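Local structure of peptidoglycan DD-endopeptidase ShyB (Vibrio cholerae, 2GU1) at residues V38-L43 and Y278-K283; I254-H259 and N264-E269; Y69-S72 and K76-Y79. The protein hydrolyses the peptide cross-links between adjacent peptidoglycan strands as a zinc-dependent DD-endopeptidase, probably letting new glycan be inserted so that the cell wall can expand. All blocks are in the same frame, centred on the assembly; numbering follows the deposited sequence.

Interaction 1. Residues V38-L43 and Y278-K283; sequences VDLDHL and YLHLDK
Leu279 of the M23 peptidase domain meets Leu40 and Leu43 of the LysM-like domain at an apolar patch of the interface between the two domains, close to the catalytic zinc. Strand 274-281 supplies Leu279, and the loop after helix 29-38 supplies the other two leucines. From its base outward, Leu279 CB covers one face of the neighbouring His280 ring, 3.8 Å above the plane and offset toward the rim. Leu279 CG then rests 3.8 Å from CB of Tyr265. A chi1 of -71° sets CG anti to the carbonyl carbon and, with chi2 of 56°, sends CD2 toward the LysM-like domain; Leu279 CD1 lies 4.3 Å from Leu43 CD1. Leu279 CD2 meets Leu43 CD1 tip to tip at 4.0 Å, while Leu40 comes in at a slant, its CD1 4.2 Å from the same methyl. The Leu279 side chain also packs on the zinc ligand His313. His280 ND1 bonds to Thr304 O, and the side chain of His280 lies about 6 Å from the zinc ion, which places the contact near the metal site. Leu40 CD1 also touches the imidazole, approaching His280 CE1 obliquely at 4.3 Å.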
# COMPACT_ATOMS: atom_id res chain seq x y z
N VAL A 38 2.94 8.77 -16.32
CA VAL A 38 4.12 8.63 -15.49
C VAL A 38 3.76 7.92 -14.18
O VAL A 38 4.61 7.26 -13.59
CB VAL A 38 4.78 10.02 -15.20
CG1 VAL A 38 3.83 10.89 -14.41
CG2 VAL A 38 6.10 9.82 -14.47
N ASP A 39 2.50 8.02 -13.75
CA ASP A 39 2.09 7.37 -12.51
C ASP A 39 1.88 5.85 -12.62
O ASP A 39 1.61 5.18 -11.63
CB ASP A 39 0.82 8.00 -11.93
CG ASP A 39 0.75 7.88 -10.41
OD1 ASP A 39 1.81 8.07 -9.76
OD2 ASP A 39 -0.34 7.60 -9.87
N LEU A 40 2.01 5.32 -13.84
CA LEU A 40 1.86 3.88 -14.05
C LEU A 40 2.84 3.13 -13.15
O LEU A 40 2.49 2.12 -12.55
CB LEU A 40 2.16 3.53 -15.51
CG LEU A 40 2.48 2.06 -15.85
CD1 LEU A 40 1.31 1.17 -15.47
CD2 LEU A 40 2.78 1.95 -17.34
N ASP A 41 4.06 3.65 -13.04
CA ASP A 41 5.10 3.01 -12.24
C ASP A 41 5.09 3.30 -10.75
O ASP A 41 5.96 2.82 -10.02
CB ASP A 41 6.45 3.38 -12.83
CG ASP A 41 6.60 2.90 -14.25
OD1 ASP A 41 6.49 1.67 -14.46
OD2 ASP A 41 6.81 3.73 -15.15
N HIS A 42 4.10 4.06 -10.28
CA HIS A 42 4.05 4.41 -8.87
C HIS A 42 2.66 4.24 -8.28
O HIS A 42 2.52 3.82 -7.13
CB HIS A 42 4.51 5.86 -8.72
CG HIS A 42 5.81 6.13 -9.41
ND1 HIS A 42 7.02 5.73 -8.90
CD2 HIS A 42 6.08 6.69 -10.62
CE1 HIS A 42 7.98 6.04 -9.75
NE2 HIS A 42 7.43 6.62 -10.81
N LEU A 43 1.65 4.55 -9.09
CA LEU A 43 0.24 4.46 -8.72
C LEU A 43 -0.05 5.12 -7.37
O LEU A 43 -0.71 4.55 -6.51
CB LEU A 43 -0.22 2.99 -8.70
CG LEU A 43 -0.11 2.23 -10.04
CD1 LEU A 43 -0.42 0.77 -9.82
CD2 LEU A 43 -1.07 2.83 -11.07
N TYR A 278 -1.16 -6.28 -8.63
CA TYR A 278 -1.24 -7.12 -9.82
C TYR A 278 -1.82 -6.24 -10.95
O TYR A 278 -2.97 -5.82 -10.89
CB TYR A 278 -2.18 -8.31 -9.54
CG TYR A 278 -1.87 -9.06 -8.25
CD1 TYR A 278 -1.16 -10.27 -8.27
CD2 TYR A 278 -2.24 -8.54 -7.01
CE1 TYR A 278 -0.83 -10.92 -7.08
CE2 TYR A 278 -1.91 -9.18 -5.82
CZ TYR A 278 -1.20 -10.37 -5.86
OH TYR A 278 -0.82 -10.97 -4.68
N LEU A 279 -1.01 -5.96 -11.97
CA LEU A 279 -1.43 -5.10 -13.07
C LEU A 279 -1.66 -5.74 -14.44
O LEU A 279 -1.23 -6.87 -14.69
CB LEU A 279 -0.43 -3.96 -13.25
CG LEU A 279 -0.35 -2.84 -12.21
CD1 LEU A 279 -0.08 -3.41 -10.83
CD2 LEU A 279 0.77 -1.87 -12.63
N HIS A 280 -2.32 -4.98 -15.30
CA HIS A 280 -2.63 -5.38 -16.67
C HIS A 280 -3.53 -6.60 -16.78
O HIS A 280 -3.58 -7.26 -17.82
CB HIS A 280 -1.33 -5.62 -17.43
CG HIS A 280 -0.36 -4.49 -17.35
ND1 HIS A 280 -0.65 -3.22 -17.81
CD2 HIS A 280 0.89 -4.42 -16.84
CE1 HIS A 280 0.38 -2.42 -17.59
NE2 HIS A 280 1.33 -3.12 -17.00
N LEU A 281 -4.26 -6.89 -15.71
CA LEU A 281 -5.14 -8.04 -15.69
C LEU A 281 -6.23 -8.01 -16.77
O LEU A 281 -6.77 -6.95 -17.10
CB LEU A 281 -5.79 -8.15 -14.31
CG LEU A 281 -4.84 -8.25 -13.11
CD1 LEU A 281 -5.62 -8.14 -11.82
CD2 LEU A 281 -4.08 -9.59 -13.16
N ASP A 282 -6.55 -9.18 -17.32
CA ASP A 282 -7.60 -9.25 -18.32
C ASP A 282 -8.94 -9.25 -17.59
O ASP A 282 -9.92 -8.67 -18.07
CB ASP A 282 -7.49 -10.55 -19.14
CG ASP A 282 -8.55 -10.63 -20.22
OD1 ASP A 282 -8.52 -9.79 -21.14
OD2 ASP A 282 -9.44 -11.51 -20.15
N LYS A 283 -8.96 -9.86 -16.42
CA LYS A 283 -10.17 -9.97 -15.61
C LYS A 283 -9.84 -10.08 -14.12
O LYS A 283 -8.88 -10.76 -13.74
CB LYS A 283 -10.96 -11.21 -16.04
CG LYS A 283 -12.29 -11.41 -15.32
CD LYS A 283 -13.30 -10.34 -15.73
CE LYS A 283 -14.68 -10.62 -15.15
NZ LYS A 283 -15.68 -9.60 -15.60

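Interaction 2. Residues I254-H259 and N264-E269; sequences IVVRKH and NYLVIE
Val267 O is gripped by two successive amides of the facing strand: Ile254 N at 3.0 Å, with an N-H...O angle of 162°, and Val255 N by a weak bond at 3.3 Å. Val267 N returns a bond to Val255 O, and beyond the bulge Arg257 and Tyr265 form a regular hydrogen-bonded pair, with Tyr265 N to Arg257 O at 2.8 Å.

On the face carrying Tyr265, Val255 and Val267 side chains lie side by side, CB to CB at 3.6 Å. Tyr265 CG stands between the backbone N and the carbonyl carbon (chi1 81°), bringing the ring toward the facing strand. His259 CB approaches the ring edge in plane, 3.8 Å from Tyr265 CE2. The Arg257 chain runs alongside, its guanidinium perpendicular to the ring, while Tyr265 OH bonds to Asp46 of the LysM-like domain. On the opposite face, Val256 CG2 and Leu266 CD1 lie side by side at 3.3 Å, closer than usual van der Waals contact. Lys258 CG passes 3.2 Å from Asn264 OD1, Asn264 ND2 bonds to Leu281 O, and Lys258 NZ bonds to His259 O. The whole is an antiparallel beta hairpin of the M23 peptidase sheet, with a classic beta bulge at Ile254-Val255.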
# COMPACT_ATOMS: atom_id res chain seq x y z
N ILE A 254 -7.97 -4.45 -1.13
CA ILE A 254 -8.22 -3.07 -0.75
C ILE A 254 -8.41 -2.16 -1.95
O ILE A 254 -8.97 -1.07 -1.81
CB ILE A 254 -7.07 -2.52 0.13
CG1 ILE A 254 -5.74 -2.61 -0.62
CG2 ILE A 254 -6.98 -3.31 1.43
CD1 ILE A 254 -4.56 -2.07 0.17
N VAL A 255 -7.96 -2.60 -3.12
CA VAL A 255 -8.09 -1.79 -4.33
C VAL A 255 -8.43 -2.64 -5.55
O VAL A 255 -7.84 -3.69 -5.77
CB VAL A 255 -6.80 -1.02 -4.63
CG1 VAL A 255 -6.95 -0.20 -5.90
CG2 VAL A 255 -6.44 -0.12 -3.46
N VAL A 256 -9.38 -2.15 -6.34
CA VAL A 256 -9.83 -2.82 -7.56
C VAL A 256 -10.12 -1.70 -8.56
O VAL A 256 -11.19 -1.09 -8.50
CB VAL A 256 -11.13 -3.62 -7.33
CG1 VAL A 256 -11.58 -4.28 -8.63
CG2 VAL A 256 -10.91 -4.66 -6.27
N ARG A 257 -9.18 -1.43 -9.45
CA ARG A 257 -9.35 -0.35 -10.42
C ARG A 257 -9.03 -0.68 -11.87
O ARG A 257 -8.37 -1.68 -12.18
CB ARG A 257 -8.47 0.85 -10.05
CG ARG A 257 -8.73 1.44 -8.69
CD ARG A 257 -8.20 2.87 -8.65
NE ARG A 257 -8.13 3.39 -7.28
CZ ARG A 257 -9.16 3.42 -6.45
NH1 ARG A 257 -10.35 2.96 -6.83
NH2 ARG A 257 -9.01 3.90 -5.22
N LYS A 258 -9.51 0.19 -12.75
CA LYS A 258 -9.26 0.10 -14.18
C LYS A 258 -8.49 1.38 -14.48
O LYS A 258 -9.07 2.46 -14.52
CB LYS A 258 -10.57 0.07 -14.98
CG LYS A 258 -10.39 -0.40 -16.42
CD LYS A 258 -9.36 0.43 -17.18
CE LYS A 258 -8.67 -0.37 -18.27
NZ LYS A 258 -7.60 0.40 -18.96
N HIS A 259 -7.19 1.24 -14.68
CA HIS A 259 -6.32 2.37 -14.95
C HIS A 259 -5.98 2.45 -16.44
O HIS A 259 -5.73 1.43 -17.09
CB HIS A 259 -5.05 2.21 -14.11
CG HIS A 259 -4.17 3.42 -14.08
ND1 HIS A 259 -3.33 3.76 -15.12
CD2 HIS A 259 -3.96 4.34 -13.11
CE1 HIS A 259 -2.64 4.84 -14.79
NE2 HIS A 259 -3.00 5.21 -13.58
N ASN A 264 -6.37 -3.02 -15.84
CA ASN A 264 -7.09 -3.52 -14.68
C ASN A 264 -6.06 -3.95 -13.64
O ASN A 264 -5.13 -4.71 -13.96
CB ASN A 264 -7.96 -4.72 -15.05
CG ASN A 264 -9.07 -4.37 -16.01
OD1 ASN A 264 -9.89 -3.49 -15.73
ND2 ASN A 264 -9.11 -5.05 -17.15
N TYR A 265 -6.19 -3.48 -12.41
CA TYR A 265 -5.23 -3.88 -11.40
C TYR A 265 -5.86 -4.07 -10.04
O TYR A 265 -6.97 -3.60 -9.77
CB TYR A 265 -4.02 -2.91 -11.36
CG TYR A 265 -4.20 -1.62 -10.60
CD1 TYR A 265 -3.92 -1.54 -9.23
CD2 TYR A 265 -4.58 -0.45 -11.25
CE1 TYR A 265 -4.00 -0.33 -8.54
CE2 TYR A 265 -4.66 0.77 -10.57
CZ TYR A 265 -4.36 0.83 -9.22
OH TYR A 265 -4.38 2.05 -8.56
N LEU A 266 -5.14 -4.79 -9.20
CA LEU A 266 -5.64 -5.13 -7.88
C LEU A 266 -4.53 -4.93 -6.86
O LEU A 266 -3.35 -5.06 -7.17
CB LEU A 266 -6.06 -6.60 -7.91
CG LEU A 266 -7.06 -7.27 -6.97
CD1 LEU A 266 -8.44 -6.65 -7.14
CD2 LEU A 266 -7.10 -8.76 -7.31
N VAL A 267 -4.92 -4.63 -5.63
CA VAL A 267 -3.96 -4.46 -4.55
C VAL A 267 -4.51 -5.19 -3.34
O VAL A 267 -5.68 -5.04 -2.97
CB VAL A 267 -3.76 -2.97 -4.16
CG1 VAL A 267 -2.80 -2.88 -2.97
CG2 VAL A 267 -3.21 -2.19 -5.36
N ILE A 268 -3.67 -6.01 -2.72
CA ILE A 268 -4.07 -6.76 -1.55
C ILE A 268 -3.21 -6.34 -0.38
O ILE A 268 -2.01 -6.13 -0.53
CB ILE A 268 -3.90 -8.29 -1.80
CG1 ILE A 268 -4.90 -8.75 -2.87
CG2 ILE A 268 -4.10 -9.07 -0.50
CD1 ILE A 268 -4.80 -10.22 -3.21
N GLU A 269 -3.83 -6.17 0.78
CA GLU A 269 -3.09 -5.82 1.98
C GLU A 269 -3.00 -7.09 2.79
O GLU A 269 -4.02 -7.68 3.17
CB GLU A 269 -3.82 -4.72 2.77
CG GLU A 269 -3.12 -4.35 4.07
CD GLU A 269 -3.67 -3.08 4.69
OE1 GLU A 269 -4.90 -2.98 4.86
OE2 GLU A 269 -2.86 -2.17 4.99

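Interaction 3. Residues Y69-S72 and K76-Y79; sequences YHMS and KAIY
Tyr79 turns the CE2 edge of its ring to Tyr69 CB, which lies near the ring plane at 4.5 Å, across the beta hairpin formed by strands 64-70 and 75-81 of the LysM-like domain. The Tyr69 ring carries Met71 CG on one face, 3.3 Å above the plane and offset toward the rim, while Ala77 CB approaches that ring obliquely. Both phenols are tied down at their far ends, Tyr69 OH by Glu52 and Tyr79 OH by Asp39, and Tyr79 also meets Tyr89 edge to face.

Two backbone bonds hold the strands together. Tyr69 N donates to Ala77 O at 2.8 Å, almost straight at 175° and in the carbonyl plane, and Ala77 N returns a bond to Tyr69 O. Lys76 CA adds a CA-H...O contact to Tyr69 O at 3.1 Å. On the other face of the hairpin, His70 and Lys76 lie side by side and point the same way. Lys76 CG lies between the backbone N and the carbonyl carbon (chi1 58°), and the extended chain carries CD obliquely past the imidazole, 4.0 Å from His70 CE1; His70 NE2 is bonded to Glu55. After this pair the chain turns a corner at Met71, where Met71 and Ser72 make a classic beta bulge. A bend at the last torsion of Met71 (chi3 -92°) swings its methyl back across the hairpin, bringing Met71 CE to 3.4 Å from Ala77 CB and 3.1 Å from Ala77 N.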
# COMPACT_ATOMS: atom_id res chain seq x y z
N TYR A 69 1.96 16.21 -4.93
CA TYR A 69 0.95 15.47 -4.17
C TYR A 69 1.49 15.28 -2.76
O TYR A 69 2.39 14.46 -2.52
CB TYR A 69 0.66 14.12 -4.86
CG TYR A 69 -0.14 13.11 -4.06
CD1 TYR A 69 -1.06 13.51 -3.09
CD2 TYR A 69 0.01 11.74 -4.30
CE1 TYR A 69 -1.81 12.57 -2.36
CE2 TYR A 69 -0.73 10.80 -3.59
CZ TYR A 69 -1.64 11.21 -2.62
OH TYR A 69 -2.35 10.27 -1.93
N HIS A 70 0.97 16.09 -1.83
CA HIS A 70 1.37 16.02 -0.43
C HIS A 70 0.59 14.90 0.26
O HIS A 70 -0.54 15.11 0.72
CB HIS A 70 1.08 17.36 0.26
CG HIS A 70 1.91 18.50 -0.26
ND1 HIS A 70 3.22 18.70 0.14
CD2 HIS A 70 1.63 19.47 -1.16
CE1 HIS A 70 3.71 19.74 -0.50
NE2 HIS A 70 2.77 20.23 -1.29
N MET A 71 1.18 13.71 0.32
CA MET A 71 0.55 12.56 0.97
C MET A 71 0.49 12.79 2.48
O MET A 71 -0.43 12.33 3.15
CB MET A 71 1.32 11.28 0.65
CG MET A 71 1.14 10.83 -0.78
SD MET A 71 2.49 9.82 -1.42
CE MET A 71 3.50 11.09 -2.15
N SER A 72 1.50 13.48 3.00
CA SER A 72 1.57 13.82 4.42
C SER A 72 2.54 14.97 4.53
O SER A 72 3.15 15.37 3.54
CB SER A 72 2.08 12.64 5.26
OG SER A 72 3.49 12.52 5.17
N LYS A 76 5.89 13.51 -0.13
CA LYS A 76 5.27 14.10 -1.30
C LYS A 76 5.81 13.54 -2.61
O LYS A 76 7.00 13.24 -2.72
CB LYS A 76 5.45 15.62 -1.27
CG LYS A 76 6.90 16.06 -1.22
CD LYS A 76 7.02 17.57 -1.09
CE LYS A 76 8.48 18.00 -0.97
NZ LYS A 76 8.62 19.47 -0.75
N ALA A 77 4.92 13.41 -3.59
CA ALA A 77 5.25 12.92 -4.92
C ALA A 77 5.27 14.16 -5.80
O ALA A 77 4.30 14.92 -5.82
CB ALA A 77 4.18 11.94 -5.41
N ILE A 78 6.36 14.37 -6.53
CA ILE A 78 6.51 15.54 -7.38
C ILE A 78 6.50 15.18 -8.86
O ILE A 78 7.34 14.41 -9.33
CB ILE A 78 7.82 16.26 -7.04
CG1 ILE A 78 7.85 16.55 -5.54
CG2 ILE A 78 7.95 17.54 -7.86
CD1 ILE A 78 9.22 16.96 -5.02
N TYR A 79 5.53 15.73 -9.59
CA TYR A 79 5.38 15.47 -11.03
C TYR A 79 5.79 16.74 -11.79
O TYR A 79 5.08 17.75 -11.76
CB TYR A 79 3.93 15.09 -11.34
CG TYR A 79 3.45 13.84 -10.62
CD1 TYR A 79 3.47 12.59 -11.25
CD2 TYR A 79 3.03 13.89 -9.28
CE1 TYR A 79 3.08 11.42 -10.57
CE2 TYR A 79 2.64 12.73 -8.60
CZ TYR A 79 2.67 11.50 -9.25
OH TYR A 79 2.28 10.35 -8.58

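Interaction 1 is a small, buried, mainly apolar contact between domains, without a hydrogen bond across it, whereas interactions 2 and 3 are partly buried hairpins stitched by backbone bonds, one in each of the domains it joins. Interaction 2 is continuous with interaction 1 in the peptidase sheet: strand 265-269 is the neighbour of strand 274-281, and Tyr278 N reaches Leu266 O at 2.9 Å. Interaction 3 joins segment 38-43 of interaction 1, where Val38 CG1 packs on Tyr79 CD1 at 3.6 Å. The segments of interactions 2 and 3 do not touch; their nearest atoms are about 9 Å apart. Interaction 1 comes closest to the zinc; interaction 3 lies away from it.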